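Local coordinates for putative transcriptional regulator (Bacillus cytotoxicus NVH 391-98, PDB 3K4H), which is a putative LacI-family transcriptional regulator that binds a glucose-containing glycan between its two lobes and probably controls gene expression in response to such a sugar, at residues A[76-81]-A[95-100]. Numbering follows the deposited sequence.
Sequences LYSREN and FVLIGK. With GLC (alpha-D-glucopyranose), chain C.
Leu76 and Ile98 run alongside each other, their CD1 methyls in contact, at the C-terminal ends of neighbouring parallel strands in the periplasmic-binding-protein-like fold of LacI-family regulators. Strands 72-75 and 95-98, joined through helix 83-90, form a beta-alpha-beta unit whose loops line the sugar pocket. The apolar part is closely packed: CD1 of Leu76 meets CD1 of Ile98 at 3.6 Å, and helix 27-41 covers the pair, with Val31 touching both side chains. In Ile98, CG1 stands anti to the carbonyl carbon (chi1 -54°), which carries CD1 to Leu76 while CG2 turns to the glucose ring, 4.0 Å from GLC O5. Gly99, having no side chain, sets its backbone against the sugar, with CA 3.3 Å from GLC O3. The Tyr77 ring packs on Ile84 of helix 83-90 and on Pro16, while Leu97 puts CD2 against Tyr77 O and CD1 beside the Ser78 hydroxyl. Ser78 belongs to this buried part too: its OG, swung anti to the backbone N (chi1 172°), points to Lys100 O, though the modelled hydrogen bond is too short for its length to be trusted.

Beyond Ser78 the contact opens out. Arg79, Glu80 and Asn81 do not touch segment 95-100; instead, Tyr77 CE2 sits over one face of the Arg79 guanidinium, off-centre toward its rim, and Glu80 forms a salt bridge with Arg147. Lys100, partly exposed, directs its amine to Asp148. On the sugar side, Asp112, Asn113 and Asn115 hydrogen-bond to the glucose, and the two backbones grip it from adjacent strand ends: GLC O2 donates to Leu76 O (2.8 Å) and GLC O3 to Ile98 O (2.6 Å).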
loop_
_atom_site.group_PDB
_atom_site.type_symbol
_atom_site.label_atom_id
_atom_site.label_comp_id
_atom_site.label_asym_id
_atom_site.label_seq_id
_atom_site.Cartn_x
_atom_site.Cartn_y
_atom_site.Cartn_z
ATOM N N LEU A 76 7.542 -7.680 15.566
ATOM C CA LEU A 76 8.462 -6.783 14.848
ATOM C C LEU A 76 8.917 -7.351 13.520
ATOM O O LEU A 76 9.868 -6.862 12.904
ATOM C CB LEU A 76 9.673 -6.436 15.697
ATOM C CG LEU A 76 9.461 -5.375 16.762
ATOM C CD1 LEU A 76 8.360 -4.503 16.288
ATOM C CD2 LEU A 76 9.070 -5.985 18.095
ATOM N N TYR A 77 8.235 -8.392 13.086
ATOM C CA TYR A 77 8.635 -9.100 11.903
ATOM C C TYR A 77 7.411 -9.812 11.306
ATOM O O TYR A 77 6.358 -9.877 11.960
ATOM C CB TYR A 77 9.715 -10.108 12.255
ATOM C CG TYR A 77 9.174 -11.288 12.997
ATOM C CD1 TYR A 77 8.905 -11.210 14.356
ATOM C CD2 TYR A 77 8.909 -12.476 12.334
ATOM C CE1 TYR A 77 8.403 -12.294 15.045
ATOM C CE2 TYR A 77 8.403 -13.573 13.008
ATOM C CZ TYR A 77 8.152 -13.476 14.367
ATOM O OH TYR A 77 7.642 -14.550 15.044
ATOM N N SER A 78 7.563 -10.323 10.076
ATOM C CA SER A 78 6.522 -11.074 9.419
ATOM C C SER A 78 7.055 -12.240 8.627
ATOM O O SER A 78 7.593 -12.091 7.527
ATOM C CB SER A 78 5.687 -10.194 8.525
ATOM O OG SER A 78 4.812 -11.008 7.776
ATOM N N ARG A 79 6.858 -13.414 9.211
ATOM C CA ARG A 79 7.345 -14.653 8.674
ATOM C C ARG A 79 6.163 -15.482 8.266
ATOM O O ARG A 79 5.118 -15.427 8.894
ATOM C CB ARG A 79 8.125 -15.407 9.744
ATOM C CG ARG A 79 8.960 -16.529 9.173
ATOM C CD ARG A 79 9.603 -17.345 10.244
ATOM N NE ARG A 79 10.632 -16.594 10.958
ATOM C CZ ARG A 79 10.593 -16.306 12.260
ATOM N NH1 ARG A 79 9.572 -16.708 13.029
ATOM N NH2 ARG A 79 11.594 -15.613 12.792
ATOM N N GLU A 80 6.363 -16.254 7.203
ATOM C CA GLU A 80 5.424 -17.245 6.695
ATOM C C GLU A 80 5.304 -18.443 7.667
ATOM O O GLU A 80 6.330 -18.985 8.115
ATOM C CB GLU A 80 5.950 -17.712 5.337
ATOM C CG GLU A 80 4.907 -18.292 4.390
ATOM C CD GLU A 80 5.534 -19.105 3.258
ATOM O OE1 GLU A 80 6.744 -18.905 2.989
ATOM O OE2 GLU A 80 4.819 -19.947 2.654
ATOM N N ASN A 81 4.065 -18.858 7.978
ATOM C CA ASN A 81 3.803 -19.962 8.937
ATOM C C ASN A 81 4.365 -19.650 10.314
ATOM O O ASN A 81 4.991 -20.497 10.976
ATOM C CB ASN A 81 4.418 -21.304 8.483
ATOM C CG ASN A 81 3.750 -21.883 7.259
ATOM O OD1 ASN A 81 2.642 -21.478 6.876
ATOM N ND2 ASN A 81 4.428 -22.849 6.628
ATOM N N PHE A 95 -3.070 -8.426 18.774
ATOM C CA PHE A 95 -1.725 -8.202 18.273
ATOM C C PHE A 95 -1.688 -7.431 16.960
ATOM O O PHE A 95 -2.688 -7.313 16.256
ATOM C CB PHE A 95 -1.000 -9.522 18.097
ATOM C CG PHE A 95 -1.416 -10.271 16.868
ATOM C CD1 PHE A 95 -2.492 -11.162 16.910
ATOM C CD2 PHE A 95 -0.735 -10.087 15.663
ATOM C CE1 PHE A 95 -2.882 -11.846 15.779
ATOM C CE2 PHE A 95 -1.117 -10.771 14.530
ATOM C CZ PHE A 95 -2.202 -11.653 14.584
ATOM N N VAL A 96 -0.492 -6.948 16.617
ATOM C CA VAL A 96 -0.291 -6.128 15.421
ATOM C C VAL A 96 1.011 -6.524 14.733
ATOM O O VAL A 96 2.002 -6.814 15.417
ATOM C CB VAL A 96 -0.227 -4.633 15.818
ATOM C CG1 VAL A 96 0.597 -3.848 14.818
ATOM C CG2 VAL A 96 -1.617 -4.046 15.941
ATOM N N LEU A 97 1.016 -6.531 13.403
ATOM C CA LEU A 97 2.248 -6.806 12.637
ATOM C C LEU A 97 3.022 -5.560 12.200
ATOM O O LEU A 97 2.415 -4.519 11.893
ATOM C CB LEU A 97 1.951 -7.622 11.379
ATOM C CG LEU A 97 1.958 -9.145 11.350
ATOM C CD1 LEU A 97 2.038 -9.634 9.931
ATOM C CD2 LEU A 97 3.165 -9.632 12.054
ATOM N N ILE A 98 4.354 -5.670 12.152
ATOM C CA ILE A 98 5.171 -4.717 11.374
ATOM C C ILE A 98 5.664 -5.499 10.161
ATOM O O ILE A 98 6.640 -6.227 10.246
ATOM C CB ILE A 98 6.371 -4.102 12.188
ATOM C CG1 ILE A 98 5.905 -3.455 13.514
ATOM C CG2 ILE A 98 7.188 -3.118 11.313
ATOM C CD1 ILE A 98 6.787 -2.278 13.999
ATOM N N GLY A 99 4.957 -5.387 9.050
ATOM C CA GLY A 99 5.179 -6.235 7.863
ATOM C C GLY A 99 3.874 -6.827 7.342
ATOM O O GLY A 99 2.921 -7.014 8.099
ATOM N N LYS A 100 3.817 -7.108 6.043
ATOM C CA LYS A 100 2.683 -7.782 5.429
ATOM C C LYS A 100 2.532 -9.209 5.960
ATOM O O LYS A 100 3.520 -9.925 6.121
ATOM C CB LYS A 100 2.916 -7.848 3.945
ATOM C CG LYS A 100 1.694 -7.722 3.105
ATOM C CD LYS A 100 2.081 -7.555 1.641
ATOM C CE LYS A 100 2.601 -8.849 1.061
ATOM N NZ LYS A 100 2.907 -8.641 -0.363
HETATM C C1 GLC C . 10.753 -4.807 9.292
HETATM C C2 GLC C . 9.711 -5.871 9.566
HETATM C C3 GLC C . 9.118 -6.258 8.222
HETATM C C4 GLC C . 8.500 -5.030 7.528
HETATM C C5 GLC C . 9.504 -3.903 7.447
HETATM C C6 GLC C . 8.810 -2.670 6.921
HETATM O O2 GLC C . 10.345 -6.981 10.159
HETATM O O3 GLC C . 8.233 -7.330 8.458
HETATM O O4 GLC C . 8.236 -5.276 6.184
HETATM O O5 GLC C . 10.126 -3.672 8.706
HETATM O O6 GLC C . 9.314 -2.466 5.628
#